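Local coordinates for protein exonuclease VapC9 (Pyrobaculum aerophilum, PDB 1V8P) that probably acts as the ribonuclease toxin of a type II toxin-antitoxin pair and has slow magnesium-dependent exonuclease activity on single-stranded DNA, at residues D78-A81 against A82-L86; D98-L101 against D102-L105; K46-K49 against H50-K53. The protein carries 1 engineered substitution. All blocks are in the same frame, centred on the assembly; numbering follows the deposited sequence.

Contact 1. Residues D78-A81 against A82-L86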
# COMPACT_ATOMS: atom_id res chain seq x y z
N ASP C 78 7.09 7.96 21.35
CA ASP C 78 5.83 8.49 21.88
C ASP C 78 4.54 8.23 21.10
O ASP C 78 3.58 8.99 21.22
CB ASP C 78 5.97 10.00 22.04
CG ASP C 78 6.30 10.70 20.73
OD1 ASP C 78 6.14 11.93 20.63
OD2 ASP C 78 6.72 10.00 19.78
N TRP C 79 4.49 7.16 20.32
CA TRP C 79 3.27 6.90 19.55
C TRP C 79 1.97 7.01 20.34
O TRP C 79 1.00 7.59 19.84
CB TRP C 79 3.33 5.54 18.86
CG TRP C 79 3.56 4.39 19.77
CD1 TRP C 79 4.77 3.91 20.18
CD2 TRP C 79 2.56 3.55 20.35
NE1 TRP C 79 4.58 2.81 20.98
CE2 TRP C 79 3.24 2.57 21.11
CE3 TRP C 79 1.17 3.52 20.31
CZ2 TRP C 79 2.57 1.57 21.81
CZ3 TRP C 79 0.49 2.53 21.02
CH2 TRP C 79 1.20 1.57 21.76
N ALA C 80 1.93 6.45 21.55
CA ALA C 80 0.70 6.49 22.38
C ALA C 80 0.29 7.93 22.72
O ALA C 80 -0.86 8.31 22.51
CB ALA C 80 0.90 5.69 23.66
N ALA C 81 1.23 8.72 23.24
CA ALA C 81 0.94 10.11 23.58
C ALA C 81 0.50 10.82 22.30
O ALA C 81 -0.53 11.49 22.27
CB ALA C 81 2.16 10.79 24.14
N ALA C 82 1.28 10.65 21.24
CA ALA C 82 0.97 11.24 19.96
C ALA C 82 -0.41 10.80 19.43
O ALA C 82 -1.09 11.57 18.76
CB ALA C 82 2.06 10.87 18.94
N SER C 83 -0.82 9.57 19.73
CA SER C 83 -2.12 9.09 19.25
C SER C 83 -3.25 9.81 19.95
O SER C 83 -4.32 10.01 19.38
CB SER C 83 -2.26 7.58 19.45
OG SER C 83 -2.61 7.27 20.78
N ARG C 84 -3.00 10.22 21.20
CA ARG C 84 -4.01 10.92 21.98
C ARG C 84 -4.15 12.33 21.43
O ARG C 84 -5.25 12.86 21.33
CB ARG C 84 -3.63 10.98 23.45
CG ARG C 84 -3.98 9.72 24.22
CD ARG C 84 -3.51 9.80 25.68
NE ARG C 84 -2.69 8.64 26.03
CZ ARG C 84 -1.37 8.69 26.19
NH1 ARG C 84 -0.73 9.84 26.03
NH2 ARG C 84 -0.69 7.58 26.48
N HIS C 85 -3.02 12.93 21.08
CA HIS C 85 -3.04 14.26 20.52
C HIS C 85 -3.76 14.22 19.17
O HIS C 85 -4.73 14.97 18.96
CB HIS C 85 -1.61 14.75 20.36
CG HIS C 85 -1.48 16.03 19.60
ND1 HIS C 85 -2.14 17.18 19.96
CD2 HIS C 85 -0.76 16.33 18.49
CE1 HIS C 85 -1.83 18.15 19.11
NE2 HIS C 85 -0.99 17.65 18.21
N LEU C 86 -3.32 13.34 18.28
CA LEU C 86 -3.91 13.19 16.95
C LEU C 86 -5.42 13.02 17.07
O LEU C 86 -6.19 13.48 16.23
CB LEU C 86 -3.32 11.96 16.23
CG LEU C 86 -3.20 11.91 14.69
CD1 LEU C 86 -3.31 10.46 14.22
CD2 LEU C 86 -4.30 12.72 14.00
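S83 meets A80 where the first turn of helix 79-91 closes, and the carbonyl oxygen of A80 is the acceptor that the two residues after A82 share. The hydroxyl S83 OG bonds to A80 O at 2.7 Å, reaching it because chi1 of 79° tucks OG between the backbone N and the carbonyl carbon, pointing back along the helix. S83 OG approaches this oxygen at a C=O...OG angle of 127°, well bent from the carbonyl direction. R84 N also donates to A80 O, at 3.2 Å in the ordinary i to i+4 pattern, and S83 N adds a weak bond to the same oxygen. The remaining carbonyls of the turn are also used: D78 O takes A82 N at 2.8 Å, W79 O takes S83 N, and A81 O takes H85 N at 3.1 Å together with a weak bond from R84 N.

The R84 side chain folds back over this turn. Its chain bends at chi3, which lays the guanidinium with one face over A80 O, 3.7 Å from the plane to that oxygen, while NH2 lies 3.7 Å from A80 CB. D78 stands at the N-cap position without capping the helix; its OD2 forms a salt bridge with R76 instead. H85 NE2 bonds to A41 O. W79 packs on A72 and S83 on L68 of helix 58-73, and both on L105 of the second subunit. S83 OG also makes a weak hydrogen bond with D102 OD2 of that subunit. A buried serine hydroxyl is thus satisfied largely by its own helix, consistent with a polar residue being accommodated where helix 79-91 meets both helix 58-73 and the neighbouring subunit.

Contact 2. Residues D98-L101 against D102-L105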
# COMPACT_ATOMS: atom_id res chain seq x y z
N ASP C 98 -20.24 9.87 3.67
CA ASP C 98 -19.46 9.16 2.68
C ASP C 98 -20.05 9.41 1.30
O ASP C 98 -21.26 9.50 1.13
CB ASP C 98 -19.47 7.66 2.97
CG ASP C 98 -18.87 7.33 4.32
OD1 ASP C 98 -19.34 6.37 4.95
OD2 ASP C 98 -17.94 8.05 4.75
N PRO C 99 -19.19 9.56 0.29
CA PRO C 99 -19.56 9.81 -1.11
C PRO C 99 -20.10 8.54 -1.76
O PRO C 99 -19.93 7.45 -1.24
CB PRO C 99 -18.23 10.21 -1.75
CG PRO C 99 -17.42 10.70 -0.60
CD PRO C 99 -17.75 9.77 0.51
N PRO C 100 -20.77 8.67 -2.91
CA PRO C 100 -21.32 7.51 -3.62
C PRO C 100 -20.12 6.74 -4.16
O PRO C 100 -19.26 7.32 -4.80
CB PRO C 100 -22.12 8.14 -4.76
CG PRO C 100 -22.50 9.46 -4.21
CD PRO C 100 -21.26 9.92 -3.52
N LEU C 101 -20.04 5.44 -3.92
CA LEU C 101 -18.88 4.70 -4.41
C LEU C 101 -18.63 4.87 -5.92
O LEU C 101 -17.54 5.25 -6.33
CB LEU C 101 -19.00 3.21 -4.08
CG LEU C 101 -17.84 2.35 -4.64
CD1 LEU C 101 -17.09 1.73 -3.50
CD2 LEU C 101 -18.38 1.26 -5.57
N ASP C 102 -19.64 4.58 -6.73
CA ASP C 102 -19.53 4.66 -8.20
C ASP C 102 -19.01 5.99 -8.75
O ASP C 102 -18.19 6.01 -9.67
CB ASP C 102 -20.88 4.29 -8.83
CG ASP C 102 -22.01 5.23 -8.44
OD1 ASP C 102 -22.07 5.68 -7.27
OD2 ASP C 102 -22.86 5.50 -9.31
N GLU C 103 -19.48 7.11 -8.20
CA GLU C 103 -19.01 8.42 -8.64
C GLU C 103 -17.51 8.51 -8.44
O GLU C 103 -16.76 8.80 -9.37
CB GLU C 103 -19.67 9.53 -7.83
CG GLU C 103 -21.17 9.60 -7.98
CD GLU C 103 -21.61 10.28 -9.25
OE1 GLU C 103 -21.23 9.80 -10.35
OE2 GLU C 103 -22.34 11.30 -9.15
N VAL C 104 -17.08 8.25 -7.21
CA VAL C 104 -15.68 8.29 -6.86
C VAL C 104 -14.84 7.38 -7.77
O VAL C 104 -13.79 7.80 -8.27
CB VAL C 104 -15.45 7.89 -5.39
CG1 VAL C 104 -13.96 7.82 -5.07
CG2 VAL C 104 -16.13 8.90 -4.48
N LEU C 105 -15.30 6.15 -7.98
CA LEU C 105 -14.54 5.23 -8.81
C LEU C 105 -14.31 5.86 -10.17
O LEU C 105 -13.22 5.77 -10.74
CB LEU C 105 -15.29 3.91 -9.01
CG LEU C 105 -14.46 2.63 -9.20
CD1 LEU C 105 -15.28 1.68 -10.06
CD2 LEU C 105 -13.11 2.91 -9.84
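The chain runs extended through P99 and P100 and then turns into helix 101-111, with L105 N bonding to L101 O at 2.9 Å and V104 N making a weaker, though almost straight, bond of 3.4 Å to P100 O. This is a helix N-terminus in the PIN domain, with P100 at the N-cap position, leading from strand 94-95 into the helix.

The two prolines meet the first turn through different partners. P99 CB touches V104 CG2 at 3.7 Å, an apolar contact made possible by a V104 rotamer that sets CG2 beside its backbone N (CG1 lies anti to that N, chi1 175°). Both residues pack against helix 115-127, V104 on F115 and S119 and P99 on V123. P100 lies across the aliphatic part of E103, its CB 3.7 Å from E103 CG; the glutamate chain bends at chi2 and carries its carboxylate away from the proline.

D98, P99, D102 and L105 meet the second subunit. D98 bonds through both carboxylate oxygens to H58 and Y62 of that subunit, and D102 OD1 forms a long, weak ion pair with its K87. Chi1 of 62° brings the D102 carboxylate back over the start of the helix, leaving OD1 3.5 Å from P100 CB.

Contact 3. Residues K46-K49 against H50-K53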
# COMPACT_ATOMS: atom_id res chain seq x y z
N LYS C 46 -3.30 28.34 15.02
CA LYS C 46 -3.59 29.06 13.79
C LYS C 46 -4.93 28.74 13.12
O LYS C 46 -5.41 29.51 12.28
CB LYS C 46 -2.43 28.83 12.80
CG LYS C 46 -1.06 29.09 13.41
CD LYS C 46 0.03 29.23 12.35
CE LYS C 46 1.37 29.65 12.96
NZ LYS C 46 1.95 28.57 13.82
N TRP C 47 -5.56 27.63 13.50
CA TRP C 47 -6.84 27.27 12.89
C TRP C 47 -7.97 26.85 13.84
O TRP C 47 -9.13 26.81 13.44
CB TRP C 47 -6.63 26.17 11.83
CG TRP C 47 -5.98 24.92 12.35
CD1 TRP C 47 -4.64 24.63 12.34
CD2 TRP C 47 -6.62 23.81 12.98
NE1 TRP C 47 -4.41 23.40 12.93
CE2 TRP C 47 -5.61 22.87 13.32
CE3 TRP C 47 -7.96 23.50 13.28
CZ2 TRP C 47 -5.90 21.66 13.96
CZ3 TRP C 47 -8.25 22.30 13.91
CH2 TRP C 47 -7.22 21.39 14.25
N ILE C 48 -7.63 26.55 15.09
CA ILE C 48 -8.63 26.13 16.05
C ILE C 48 -9.88 27.02 16.07
O ILE C 48 -11.00 26.52 16.05
CB ILE C 48 -8.03 26.04 17.48
CG1 ILE C 48 -9.02 25.36 18.43
CG2 ILE C 48 -7.70 27.43 17.99
CD1 ILE C 48 -9.45 23.96 17.98
N LYS C 49 -9.69 28.34 16.09
CA LYS C 49 -10.83 29.26 16.11
C LYS C 49 -11.56 29.36 14.78
O LYS C 49 -12.45 30.19 14.63
CB LYS C 49 -10.38 30.66 16.54
CG LYS C 49 -9.91 30.75 17.97
CD LYS C 49 -9.89 32.20 18.44
CE LYS C 49 -9.33 32.34 19.85
NZ LYS C 49 -7.89 31.91 19.91
N HIS C 50 -11.17 28.53 13.82
CA HIS C 50 -11.80 28.53 12.50
C HIS C 50 -12.39 27.14 12.24
O HIS C 50 -13.04 26.91 11.22
CB HIS C 50 -10.78 28.85 11.40
CG HIS C 50 -10.28 30.26 11.42
ND1 HIS C 50 -11.02 31.32 10.95
CD2 HIS C 50 -9.12 30.79 11.87
CE1 HIS C 50 -10.34 32.44 11.09
NE2 HIS C 50 -9.18 32.15 11.65
N ARG C 51 -12.16 26.23 13.18
CA ARG C 51 -12.63 24.86 13.05
C ARG C 51 -13.98 24.64 12.37
O ARG C 51 -14.14 23.68 11.62
CB ARG C 51 -12.67 24.18 14.43
CG ARG C 51 -13.77 24.68 15.34
CD ARG C 51 -13.62 24.10 16.73
NE ARG C 51 -14.00 22.69 16.78
CZ ARG C 51 -15.11 22.26 17.37
NH1 ARG C 51 -15.92 23.13 17.96
NH2 ARG C 51 -15.41 20.96 17.39
N GLU C 52 -14.96 25.51 12.61
CA GLU C 52 -16.25 25.28 11.98
C GLU C 52 -16.15 25.35 10.45
O GLU C 52 -17.03 24.90 9.72
CB GLU C 52 -17.32 26.26 12.50
CG GLU C 52 -17.36 27.65 11.86
CD GLU C 52 -16.26 28.57 12.36
OE1 GLU C 52 -15.68 28.28 13.43
OE2 GLU C 52 -15.99 29.59 11.68
N LYS C 53 -15.04 25.91 9.98
CA LYS C 53 -14.82 26.04 8.55
C LYS C 53 -14.18 24.81 7.90
O LYS C 53 -14.28 24.63 6.68
CB LYS C 53 -13.97 27.29 8.28
CG LYS C 53 -14.81 28.54 8.20
CD LYS C 53 -14.03 29.79 7.81
CE LYS C 53 -13.28 30.37 8.99
NZ LYS C 53 -13.20 31.86 8.92
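A type I beta turn from I48 to R51 leads on from helix 44-48, through the short 3-10 segment 51-53, to strand 54-56 of the parallel PIN-domain sheet. R51 N closes the turn on I48 O at 3.1 Å, and H50 N bonds to W47 O at 2.7 Å. Both donors lie above the plane of their carbonyl, R51 N by 67°.

The H50 ring lies beside the carbonyls of K46 and K49. Chi1 of -69° and chi2 of -77° together put K49 O over one ring face and K46 O near the ring plane at the edge, 3.9 Å from H50 CD2. On the far side of the turn the R51 chain starts alongside I48 O, with CB 3.3 Å from that oxygen, before its NE bonds to S92 O. W47 is held by a bond from NE1 to L40 O and packs, like H50, on L155 of helix 148-156. K53 spans back to the imidazole, where its NZ, also hydrogen-bonded to Q158 OE1, makes a weak hydrogen bond of 3.0 Å to H50 ND1.

How the contacts relate
The three contacts follow one another along the chain in the order 3, 1, 2, and none touches another. Contacts 1 and 2 lie on opposite sides of the chain's centre, with centres 32 Å apart, yet both meet the second subunit and are complementary there: S83 and R84 of contact 1 pack on D102 of that subunit, while D102 of contact 2 packs on its S83. Contact 3 touches no other chain of the assembly and approaches contact 1 to about 7 Å between nearest atoms. Of the three, contact 2 alone comes near the predicted magnesium site, with the V104 side chain about 8 Å from that of D117.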